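PDB 6K8C: folylpolyglutamate synthase (FolC) from Helicobacter pylori, which probably adds glutamate to dihydropteroate to form dihydrofolate and then extends the glutamate tail of reduced folates, using ATP. Local coordinates for residues Lys13-Leu16 / Glu17-Pro20; His83-Glu86 / Phe87-Phe91. All blocks are in the same frame, centred on the assembly; numbering follows the deposited sequence.

Contact 1 of 2, residues Lys13-Leu16 / Glu17-Pro20; sequences KAFL and ETKP
Lys19 brings its CE carbon obliquely against the CE2/CZ side of the Phe15 ring, four residues back in the chain, at the C-terminal turn of the short helix 12-17, where the chain runs out into the loop leading to helix 28-41. Lys19 CE comes to 3.3 Å from Phe15 CE2. The aliphatic chain of Lys19 runs straight until its last bond, which bends (chi4 -45°) and leaves NZ to be held from outside this turn, by the carbonyl oxygens of Cys119 and Ser116. Tyr124 meets the same Phe15 ring edge-to-face, which ties the turn to helix 121-132.

The backbone unwinds here in steps. Glu17 N reaches Lys13 O at 3.1 Å, an ordinary helical bond, whereas Lys19 N binds Leu16 O at 2.9 Å, one residue closer in sequence, as in a tighter turn. Between them, Phe15 O takes two donors from Thr18. The hydroxyl OG1 donates to Phe15 O over 2.7 Å, and the backbone N of Thr18 comes to that oxygen from well above the carbonyl plane (68° out). Setting OG1 between its own N and carbonyl carbon (chi1 78°) is what brings it back onto Phe15 O, and it leaves the methyl CG2 beside the carbonyl oxygen of Ala14. That exposed threonine thereby pins a carbonyl at the helix end.

On another flank, Glu17 passes across Lys13, OE1 lying 3.6 Å from Lys13 CG. Their charged ends stay beyond salt-bridge range, with Lys13 NZ 4.6 Å from Glu17 OE1. A water instead joins Glu17 to the Lys13 backbone, donating to Lys13 O at 2.8 Å and, weakly, to Glu17 OE1.

Contact 2 of 2, residues His83-Glu86 / Phe87-Phe91; sequences HVFE and FRERF
Glu86 and Glu89 close a turn, Glu89 N bonding back to Glu86 O at 3.2 Å, as the loop 83-86 winds into the short 3-10 segment 87-90 that leads to strand 91-93. From within that segment the extended Glu89 side chain reaches back to the preceding loop and gathers three consecutive amides. Val84 N donates to Glu89 OE1 at 2.7 Å, on the syn side. Glu89 OE2 takes two: Phe85 N at 2.7 Å, also syn, and Glu86 N at 2.8 Å, which comes from above the carboxylate plane. A water donates to OE2 as well.

His83 packs against the start of the 3-10 turn. With CG set between the backbone N and the carbonyl carbon (chi1 62°), the ring turns one face to Phe87 CA in a CH-pi contact, CA lying 3.7 Å from the ring centroid. At the ring edge, Arg90 NE donates to His83 ND1 over 3.0 Å in a nearly straight bond (161°). The bond lies in both planes although ring and guanidinium are turned 66° to each other. Tyr121 of helix 121-132 touches both partners.

Glu86 and Arg88 run alongside each other in the same direction and form a salt bridge from Arg88 NE to Glu86 OE1 at 2.9 Å. A second water accepts from Arg88 NH1 and donates weakly to that carboxylate. Outside the turn, Asn383 ND2 binds Val84 O and Tyr386 meets the Phe85 ring edge-to-face, which joins the loop to helix 379-390.

Three successive backbone N-H groups of an irregular loop thus find their acceptor in one carboxylate, and these converging N-H dipoles would be expected to stabilise its negative charge; meanwhile, ND1 of His83 serves as an acceptor toward Arg90.

Overall arrangement
Contact 1 precedes contact 2 along the chain, and their centres are 15 Å apart on the same side of the chain's centre. Contact 1 ends a surface helix near the N-terminus, its centre about 22 Å from the centre of the chain. Contact 2, whose centre is about 11 Å from that point, lies in the Mur ligase middle domain, in the loop between strands 76-79 and 91-93. They touch directly, Leu16 CD1 packing 3.8 Å from Phe87 CE1, and both lean on Tyr121 of helix 121-132. Residues 83-86 also reach helix 379-390 and strand 276-279, so the pair links the N-terminal segment, the eight-stranded sheet of the middle domain and the C-terminal portion.

Contact 1 of 2, residues Lys13-Leu16 / Glu17-Pro20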
# COMPACT_ATOMS: atom_id res chain seq x y z
N LYS A 13 0.77 11.94 18.28
CA LYS A 13 2.13 12.01 17.75
C LYS A 13 3.16 11.64 18.80
O LYS A 13 4.07 10.85 18.54
CB LYS A 13 2.39 13.42 17.19
CG LYS A 13 3.85 13.65 16.79
CD LYS A 13 4.08 15.08 16.31
CE LYS A 13 3.68 15.25 14.85
NZ LYS A 13 4.53 14.42 13.94
N ALA A 14 3.01 12.18 20.02
CA ALA A 14 3.94 11.86 21.10
C ALA A 14 3.84 10.40 21.50
O ALA A 14 4.86 9.76 21.80
CB ALA A 14 3.69 12.77 22.30
N PHE A 15 2.62 9.84 21.51
CA PHE A 15 2.45 8.44 21.88
C PHE A 15 3.13 7.52 20.86
O PHE A 15 3.72 6.50 21.24
CB PHE A 15 0.97 8.11 22.00
CG PHE A 15 0.68 6.80 22.65
CD1 PHE A 15 1.03 6.57 23.97
CD2 PHE A 15 0.04 5.79 21.95
CE1 PHE A 15 0.76 5.36 24.58
CE2 PHE A 15 -0.25 4.58 22.56
CZ PHE A 15 0.12 4.36 23.88
N LEU A 16 3.04 7.85 19.57
CA LEU A 16 3.71 7.02 18.57
C LEU A 16 5.23 7.11 18.68
O LEU A 16 5.93 6.14 18.39
CB LEU A 16 3.26 7.43 17.16
CG LEU A 16 1.80 7.13 16.84
CD1 LEU A 16 1.44 7.61 15.44
CD2 LEU A 16 1.53 5.64 16.98
N GLU A 17 5.76 8.26 19.12
CA GLU A 17 7.21 8.37 19.25
C GLU A 17 7.76 7.53 20.40
O GLU A 17 8.97 7.25 20.41
CB GLU A 17 7.61 9.84 19.40
CG GLU A 17 7.68 10.56 18.06
CD GLU A 17 7.52 12.06 18.16
OE1 GLU A 17 7.34 12.70 17.11
OE2 GLU A 17 7.59 12.61 19.29
N THR A 18 6.93 7.09 21.34
CA THR A 18 7.34 6.12 22.35
C THR A 18 7.36 4.70 21.81
O THR A 18 7.74 3.78 22.55
CB THR A 18 6.43 6.18 23.57
OG1 THR A 18 5.20 5.50 23.28
CG2 THR A 18 6.14 7.62 23.96
N LYS A 19 6.93 4.48 20.57
CA LYS A 19 6.96 3.16 19.94
C LYS A 19 7.86 3.27 18.71
O LYS A 19 7.35 3.38 17.58
CB LYS A 19 5.56 2.67 19.57
CG LYS A 19 4.58 2.67 20.74
CD LYS A 19 3.14 2.70 20.24
CE LYS A 19 2.14 2.57 21.39
NZ LYS A 19 2.46 1.51 22.40
N PRO A 20 9.18 3.26 18.89
CA PRO A 20 10.08 3.26 17.74
C PRO A 20 9.71 2.14 16.79
O PRO A 20 9.59 0.97 17.19
CB PRO A 20 11.47 3.05 18.36
CG PRO A 20 11.22 2.63 19.77
CD PRO A 20 9.91 3.20 20.17
O HOH W 1 5.02 10.38 15.90

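Contact 2 of 2, residues His83-Glu86 / Phe87-Phe91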
# COMPACT_ATOMS: atom_id res chain seq x y z
N HIS A 83 2.99 5.13 5.32
CA HIS A 83 2.46 6.39 4.81
C HIS A 83 3.57 7.14 4.08
O HIS A 83 4.76 6.87 4.27
CB HIS A 83 1.85 7.25 5.92
CG HIS A 83 2.83 7.67 6.97
ND1 HIS A 83 2.95 7.02 8.18
CD2 HIS A 83 3.70 8.71 7.01
CE1 HIS A 83 3.88 7.62 8.91
NE2 HIS A 83 4.34 8.65 8.23
N VAL A 84 3.16 8.07 3.23
CA VAL A 84 4.11 8.87 2.46
C VAL A 84 4.44 10.15 3.21
O VAL A 84 5.60 10.42 3.53
CB VAL A 84 3.56 9.20 1.06
CG1 VAL A 84 4.56 10.05 0.29
CG2 VAL A 84 3.23 7.92 0.30
N PHE A 85 3.41 10.95 3.49
CA PHE A 85 3.58 12.26 4.10
C PHE A 85 3.09 12.31 5.54
O PHE A 85 3.83 12.78 6.41
CB PHE A 85 2.84 13.33 3.28
CG PHE A 85 3.17 13.31 1.81
CD1 PHE A 85 4.40 13.76 1.36
CD2 PHE A 85 2.26 12.84 0.89
CE1 PHE A 85 4.71 13.75 0.01
CE2 PHE A 85 2.57 12.82 -0.47
CZ PHE A 85 3.80 13.27 -0.90
N GLU A 86 1.88 11.84 5.82
CA GLU A 86 1.30 11.92 7.16
C GLU A 86 0.80 10.56 7.60
O GLU A 86 0.33 9.76 6.79
CB GLU A 86 0.12 12.91 7.23
CG GLU A 86 0.36 14.28 6.65
CD GLU A 86 -0.94 14.99 6.33
OE1 GLU A 86 -1.86 14.93 7.17
OE2 GLU A 86 -1.04 15.60 5.25
N PHE A 87 0.87 10.33 8.92
CA PHE A 87 0.39 9.09 9.51
C PHE A 87 -1.08 8.82 9.18
O PHE A 87 -1.48 7.67 8.99
CB PHE A 87 0.58 9.14 11.04
CG PHE A 87 0.10 7.91 11.77
CD1 PHE A 87 0.84 6.75 11.77
CD2 PHE A 87 -1.10 7.93 12.47
CE1 PHE A 87 0.40 5.62 12.44
CE2 PHE A 87 -1.55 6.80 13.15
CZ PHE A 87 -0.79 5.64 13.13
N ARG A 88 -1.90 9.87 9.12
CA ARG A 88 -3.33 9.63 8.95
C ARG A 88 -3.70 9.10 7.57
O ARG A 88 -4.84 8.69 7.38
CB ARG A 88 -4.13 10.90 9.25
CG ARG A 88 -3.98 12.01 8.24
CD ARG A 88 -4.52 13.31 8.82
NE ARG A 88 -4.61 14.36 7.81
CZ ARG A 88 -5.75 14.86 7.34
NH1 ARG A 88 -5.72 15.82 6.42
NH2 ARG A 88 -6.91 14.41 7.80
N GLU A 89 -2.76 9.10 6.61
CA GLU A 89 -2.99 8.44 5.32
C GLU A 89 -3.40 6.98 5.50
O GLU A 89 -4.06 6.41 4.62
CB GLU A 89 -1.73 8.49 4.46
CG GLU A 89 -1.33 9.85 3.96
CD GLU A 89 0.08 9.84 3.42
OE1 GLU A 89 0.56 8.77 2.95
OE2 GLU A 89 0.72 10.91 3.47
N ARG A 90 -2.98 6.36 6.60
CA ARG A 90 -3.22 4.95 6.83
C ARG A 90 -4.70 4.62 7.02
O ARG A 90 -5.05 3.44 7.03
CB ARG A 90 -2.42 4.49 8.05
CG ARG A 90 -0.90 4.51 7.82
CD ARG A 90 -0.14 4.47 9.14
NE ARG A 90 1.30 4.61 8.93
CZ ARG A 90 2.17 3.61 9.00
NH1 ARG A 90 1.74 2.39 9.28
NH2 ARG A 90 3.46 3.83 8.79
N PHE A 91 -5.56 5.63 7.17
CA PHE A 91 -6.98 5.41 7.47
C PHE A 91 -7.83 6.18 6.47
O PHE A 91 -8.02 7.39 6.61
CB PHE A 91 -7.29 5.82 8.91
CG PHE A 91 -6.26 5.38 9.91
CD1 PHE A 91 -6.33 4.13 10.50
CD2 PHE A 91 -5.22 6.24 10.27
CE1 PHE A 91 -5.38 3.73 11.44
CE2 PHE A 91 -4.26 5.84 11.20
CZ PHE A 91 -4.34 4.58 11.78
O HOH W 2 -0.79 13.20 2.92
O HOH W 3 -2.92 17.40 6.49